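Local coordinates for DUF1254 domain-containing protein (PDB 3U07) that is of unknown function, belongs to the DUF1254 and DUF1214 families and is probably exported from the cytoplasm, at residues A[368-371]-A[372-376]; A[401-405]-A[406-410]; A[226-229]-A[230-234]. The protein carries 2 engineered substitutions. One frame throughout, in Å; residues are numbered along the deposited sequence.

Contact 1 of 3, residues A[368-371]-A[372-376]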
# COMPACT_ATOMS: atom_id res chain seq x y z
N HIS A 368 -9.06 20.52 1.60
CA HIS A 368 -8.08 19.90 2.47
C HIS A 368 -6.74 19.64 1.80
O HIS A 368 -5.79 19.19 2.44
CB HIS A 368 -8.66 18.58 2.99
CG HIS A 368 -10.06 18.72 3.50
ND1 HIS A 368 -10.34 19.17 4.78
CD2 HIS A 368 -11.25 18.57 2.88
CE1 HIS A 368 -11.65 19.29 4.92
NE2 HIS A 368 -12.22 18.93 3.78
N SER A 369 -6.66 19.94 0.51
CA SER A 369 -5.42 19.72 -0.23
C SER A 369 -5.28 20.68 -1.40
O SER A 369 -6.24 21.31 -1.82
CB SER A 369 -5.37 18.28 -0.74
OG SER A 369 -6.45 18.03 -1.63
N ARG A 370 -4.05 20.80 -1.89
CA ARG A 370 -3.72 21.64 -3.04
C ARG A 370 -2.69 20.85 -3.83
O ARG A 370 -1.93 20.07 -3.26
CB ARG A 370 -3.12 22.97 -2.59
CG ARG A 370 -4.10 23.97 -1.98
CD ARG A 370 -5.02 24.57 -3.03
NE ARG A 370 -6.19 23.73 -3.31
CZ ARG A 370 -7.14 24.04 -4.18
NH1 ARG A 370 -7.08 25.18 -4.86
NH2 ARG A 370 -8.17 23.22 -4.36
N GLY A 371 -2.66 21.05 -5.14
CA GLY A 371 -1.71 20.31 -5.96
C GLY A 371 -1.56 20.93 -7.33
O GLY A 371 -2.11 22.00 -7.59
N ASP A 372 -0.83 20.26 -8.22
CA ASP A 372 -0.64 20.80 -9.56
C ASP A 372 -1.92 20.82 -10.39
O ASP A 372 -2.02 21.57 -11.36
CB ASP A 372 0.47 20.02 -10.30
CG ASP A 372 0.19 18.54 -10.40
OD1 ASP A 372 -0.01 17.88 -9.36
OD2 ASP A 372 0.18 18.01 -11.54
N ARG A 373 -2.91 20.01 -10.00
CA ARG A 373 -4.18 19.97 -10.70
C ARG A 373 -5.11 21.11 -10.27
O ARG A 373 -6.12 21.36 -10.92
CB ARG A 373 -4.89 18.63 -10.45
CG ARG A 373 -4.20 17.43 -11.07
CD ARG A 373 -4.34 17.41 -12.59
NE ARG A 373 -5.68 17.02 -13.02
CZ ARG A 373 -5.94 15.93 -13.74
NH1 ARG A 373 -4.96 15.11 -14.09
NH2 ARG A 373 -7.19 15.65 -14.09
N THR A 374 -4.76 21.80 -9.19
CA THR A 374 -5.59 22.89 -8.69
C THR A 374 -4.86 24.23 -8.56
O THR A 374 -5.46 25.23 -8.17
CB THR A 374 -6.21 22.53 -7.32
OG1 THR A 374 -5.17 22.22 -6.38
CG2 THR A 374 -7.13 21.33 -7.46
N MSE A 375 -3.57 24.25 -8.89
CA MSE A 375 -2.78 25.48 -8.82
C MSE A 375 -1.90 25.61 -10.05
O MSE A 375 -1.65 24.64 -10.76
CB MSE A 375 -1.83 25.48 -7.61
CG MSE A 375 -2.43 25.23 -6.25
SE MSE A 375 -1.04 25.58 -4.94
CE MSE A 375 0.04 24.02 -5.21
N LYS A 376 -1.42 26.83 -10.30
CA LYS A 376 -0.52 27.09 -11.42
C LYS A 376 0.71 27.82 -10.89
O LYS A 376 0.61 28.73 -10.07
CB LYS A 376 -1.21 27.92 -12.51
CG LYS A 376 -1.74 27.08 -13.68
CD LYS A 376 -2.95 26.24 -13.30
CE LYS A 376 -3.43 25.36 -14.45
NZ LYS A 376 -2.61 24.13 -14.62

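Contact 2 of 3, residues A[401-405]-A[406-410]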
# COMPACT_ATOMS: atom_id res chain seq x y z
N LEU A 401 -4.69 27.27 1.13
CA LEU A 401 -4.99 25.99 1.73
C LEU A 401 -5.37 26.20 3.19
O LEU A 401 -4.54 26.62 4.00
CB LEU A 401 -3.79 25.03 1.62
CG LEU A 401 -3.91 23.64 2.24
CD1 LEU A 401 -5.24 22.98 1.86
CD2 LEU A 401 -2.74 22.78 1.78
N PRO A 402 -6.64 25.93 3.54
CA PRO A 402 -7.14 26.08 4.91
C PRO A 402 -6.34 25.20 5.86
O PRO A 402 -5.89 24.12 5.49
CB PRO A 402 -8.59 25.62 4.79
CG PRO A 402 -8.96 25.99 3.40
CD PRO A 402 -7.73 25.54 2.63
N VAL A 403 -6.17 25.67 7.08
CA VAL A 403 -5.45 24.94 8.10
C VAL A 403 -6.27 25.14 9.37
O VAL A 403 -6.80 26.22 9.61
CB VAL A 403 -4.00 25.47 8.20
CG1 VAL A 403 -3.61 25.74 9.63
CG2 VAL A 403 -3.06 24.46 7.54
N PRO A 404 -6.40 24.09 10.20
CA PRO A 404 -7.18 24.17 11.45
C PRO A 404 -6.57 24.96 12.60
O PRO A 404 -5.36 25.19 12.64
CB PRO A 404 -7.38 22.71 11.81
CG PRO A 404 -6.07 22.12 11.43
CD PRO A 404 -5.79 22.76 10.07
N GLU A 405 -7.43 25.36 13.53
CA GLU A 405 -7.03 26.12 14.72
C GLU A 405 -6.45 25.16 15.77
O GLU A 405 -6.80 25.23 16.95
CB GLU A 405 -8.24 26.83 15.32
CG GLU A 405 -8.92 27.82 14.40
CD GLU A 405 -8.57 29.26 14.73
OE1 GLU A 405 -7.38 29.61 14.69
OE2 GLU A 405 -9.50 30.04 15.04
N LYS A 406 -5.57 24.28 15.33
CA LYS A 406 -4.94 23.30 16.22
C LYS A 406 -3.69 22.73 15.56
O LYS A 406 -3.39 23.05 14.42
CB LYS A 406 -5.93 22.17 16.52
CG LYS A 406 -6.54 21.54 15.28
CD LYS A 406 -7.16 20.18 15.59
CE LYS A 406 -7.87 19.60 14.37
NZ LYS A 406 -8.45 18.26 14.65
N PRO A 407 -2.94 21.89 16.29
CA PRO A 407 -1.74 21.32 15.67
C PRO A 407 -2.15 20.49 14.46
O PRO A 407 -3.15 19.76 14.50
CB PRO A 407 -1.17 20.45 16.79
CG PRO A 407 -1.54 21.23 18.03
CD PRO A 407 -2.99 21.59 17.73
N PHE A 408 -1.39 20.61 13.38
CA PHE A 408 -1.69 19.88 12.15
C PHE A 408 -0.40 19.43 11.50
O PHE A 408 0.69 19.86 11.88
CB PHE A 408 -2.46 20.77 11.18
CG PHE A 408 -1.65 21.94 10.64
CD1 PHE A 408 -0.91 21.81 9.47
CD2 PHE A 408 -1.64 23.16 11.32
CE1 PHE A 408 -0.16 22.88 8.98
CE2 PHE A 408 -0.90 24.24 10.83
CZ PHE A 408 -0.16 24.10 9.66
N TYR A 409 -0.51 18.53 10.53
CA TYR A 409 0.65 18.10 9.78
C TYR A 409 0.24 18.05 8.32
O TYR A 409 -0.95 17.99 8.00
CB TYR A 409 1.18 16.74 10.25
CG TYR A 409 0.20 15.59 10.18
CD1 TYR A 409 -0.71 15.36 11.21
CD2 TYR A 409 0.21 14.70 9.10
CE1 TYR A 409 -1.58 14.27 11.17
CE2 TYR A 409 -0.65 13.60 9.05
CZ TYR A 409 -1.54 13.40 10.09
OH TYR A 409 -2.40 12.32 10.06
N ALA A 410 1.22 18.12 7.44
CA ALA A 410 0.95 18.10 6.02
C ALA A 410 1.60 16.89 5.39
O ALA A 410 2.73 16.55 5.71
CB ALA A 410 1.48 19.39 5.36

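Contact 3 of 3, residues A[226-229]-A[230-234]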
# COMPACT_ATOMS: atom_id res chain seq x y z
N GLY A 226 -0.26 -22.06 -1.39
CA GLY A 226 0.31 -21.47 -2.59
C GLY A 226 1.70 -21.98 -2.94
O GLY A 226 2.11 -23.06 -2.52
N SER A 227 2.42 -21.16 -3.70
CA SER A 227 3.76 -21.48 -4.18
C SER A 227 4.88 -20.77 -3.44
O SER A 227 6.03 -20.79 -3.88
CB SER A 227 3.84 -21.10 -5.66
OG SER A 227 4.37 -22.16 -6.43
N MSE A 228 4.55 -20.15 -2.31
CA MSE A 228 5.54 -19.41 -1.54
C MSE A 228 6.75 -20.25 -1.10
O MSE A 228 7.86 -19.74 -1.01
CB MSE A 228 4.85 -18.81 -0.31
CG MSE A 228 5.43 -17.51 0.17
SE MSE A 228 4.06 -16.57 1.13
CE MSE A 228 3.63 -15.32 -0.20
N GLY A 229 6.52 -21.54 -0.84
CA GLY A 229 7.61 -22.41 -0.39
C GLY A 229 8.74 -22.39 -1.42
O GLY A 229 9.95 -22.35 -1.10
N ASN A 230 8.30 -22.41 -2.65
CA ASN A 230 9.22 -22.38 -3.76
C ASN A 230 9.78 -20.96 -4.00
O ASN A 230 10.98 -20.81 -4.23
CB ASN A 230 8.47 -22.88 -4.95
CG ASN A 230 8.19 -24.37 -4.86
OD1 ASN A 230 8.95 -25.11 -4.23
ND2 ASN A 230 7.14 -24.83 -5.52
N ALA A 231 8.94 -19.95 -3.97
CA ALA A 231 9.49 -18.62 -4.21
C ALA A 231 10.45 -18.16 -3.07
O ALA A 231 11.32 -17.31 -3.29
CB ALA A 231 8.39 -17.64 -4.39
N ASP A 232 10.27 -18.69 -1.86
CA ASP A 232 11.10 -18.29 -0.72
C ASP A 232 12.13 -19.34 -0.33
O ASP A 232 12.68 -19.29 0.77
CB ASP A 232 10.24 -18.01 0.51
CG ASP A 232 9.43 -16.75 0.40
OD1 ASP A 232 9.66 -15.96 -0.55
OD2 ASP A 232 8.56 -16.54 1.27
N LYS A 233 12.39 -20.29 -1.22
CA LYS A 233 13.33 -21.36 -0.92
C LYS A 233 14.65 -20.91 -0.31
O LYS A 233 15.13 -21.51 0.64
CB LYS A 233 13.60 -22.19 -2.18
CG LYS A 233 14.53 -23.36 -1.94
CD LYS A 233 14.68 -24.23 -3.18
CE LYS A 233 15.79 -25.25 -2.98
NZ LYS A 233 15.60 -26.07 -1.75
N GLN A 234 15.23 -19.85 -0.86
CA GLN A 234 16.50 -19.36 -0.33
C GLN A 234 16.38 -19.04 1.16
O GLN A 234 17.31 -19.28 1.93
CB GLN A 234 16.97 -18.12 -1.10
CG GLN A 234 16.05 -16.92 -0.99
CD GLN A 234 14.87 -16.98 -1.95
OE1 GLN A 234 14.49 -18.05 -2.43
NE2 GLN A 234 14.28 -15.82 -2.22

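Contact 1 of 3, residues A[368-371]-A[372-376]
The guanidinium of Arg370 carries the hydroxyl of Thr374 over the centre of one face, with Thr374 OG1 3.4 Å above the plane, and has carbonyl oxygens as partners for its N-H groups. Arg370 NE gives a nearly straight bond to Ser369 O (2.8 Å, 174°) that lies in the guanidinium plane, while NH1 bonds to Pro398 O. Together these two bonds should fix the rotation of the group and keep its face turned to Thr374. The chain reaches this pose by bending at chi2 (-72°) and chi3 (85°), which folds the head back to the carbonyl just before its own residue. Thr374 crosses it at about a right angle, its CB 3.6 Å from Arg370 CZ.

Threonine suits the spot because one branch serves the guanidinium and the backbone together: with OG1 set between the backbone N and the carbonyl carbon, the hydroxyl accepts the N-H of Gly371 (Gly371 N to Thr374 OG1, 3.0 Å). Gly371, buried and fully extended, presents bare backbone here. Its carbonyl receives Thr374 N at 3.1 Å from above the carbonyl plane. Met375, a selenomethionine, brings SE to 4.1 Å from Arg370 CB, and its flexible chain spreads over Tyr383 and Ile385 of strand 382-388. Asp372 OD1 accepts Trp348 N, tying the turn to strand 347-354. The Gly371 O to Thr374 N bond, with helical angles at Asp372 and Arg373, makes residues 371-374 a type I beta turn, reinforced by a side chain, at the exit of edge strand 369-371.

Contact 2 of 3, residues A[401-405]-A[406-410]
An inverse gamma turn centred on Glu405 joins Pro404 to Lys406, its bond running from Lys406 N to Pro404 O (2.8 Å, weak at 148°). The bend folds residues 403 and 404 back against Phe408. Val403 crosses the ring side chain at about a right angle and sets both methyls on one side of the ring: CG2 lies over the face, 3.7 Å from the centroid of the Phe408 ring and 16° off its normal, a CH-pi contact, while CG1 sits out past the rim, 3.3 Å from Phe408 CE2, a tight approach. The chi1 of Val403, 132°, is away from any staggered position, which is consistent with some strain in fitting both methyls to one ring.

The turn leads from strand 400-402, at the edge of a mixed sheet, to strand 408-417, inside an antiparallel one, and so carries the chain from sheet to sheet. Valine and phenylalanine are apt here because both are buried, and Val403 also packs on Met387. Pro404 CG lies 3.9 Å from Phe408 CB, and Pro404 CB 3.8 Å from Lys406 CG. Beyond CG the lysine chain is extended, so its aliphatic part passes the proline while NZ forms a salt bridge with Asp356. Glu405 points its CB away and is exposed, as suits a charged residue at the bend.

Contact 3 of 3, residues A[226-229]-A[230-234]
Met228, a selenomethionine, and Asp232 lie side by side and point the same way. In Asp232, CG is anti to the carbonyl carbon (chi1 -71°), which brings OD2 alongside Met228 CG at 3.5 Å. The helical backbone itself sets Asp232 CB 3.3 Å from Met228 O, the same carbonyl that accepts Asp232 N at 2.8 Å. Buried as it is, the carboxylate has partners at both oxygens: a salt bridge from OD1 to Arg287 and a hydrogen bond from OD2 to Tyr36, which may well favour its charged form.

Ser227 holds the N-cap position, yet its side chain makes no capping bond; its carbonyl starts the helix's backbone bonding, taking Ala231 N in the carbonyl plane at 3.0 Å and, weakly, Asn230 N. Exposed Asn230 sets its CB 3.4 Å from Ser227 O. The small Ala231 can lie close against Arg287 and Asp158. Lys233, extended until a bend at chi4, forms a salt bridge through NZ with Asp237, one turn on. Residues 228-231 thus form a single helical turn, broken at Asp232, which in turn precedes helix 233-239; the turn packs on helix 287-290 and the loop after strand 153-157.

Contacts 1 and 2 belong together: their centres are about 16 Å apart, both lie in the DUF1214 part of the chain, and they touch where Leu401 CD1 lies 3.6 Å from Ser369 N and Leu401 CB packs on Arg370. Both bring turns to the sheet that includes strands 347-354 and 408-417. Contact 3 stands on the opposite side of the chain's centre, about 44 and 47 Å from contacts 1 and 2, centre to centre. Each mixes core and surface: Gly371 and Met375 are buried beside exposed Arg373, Val403 and Phe408 beside Glu405, Met228 and Asp232 beside Asn230 and Lys233. Contact 2 relies on apolar groups round a ring, contact 1 on a guanidinium and a hydroxyl, contact 3 on helical backbone bonds with a buried carboxylate.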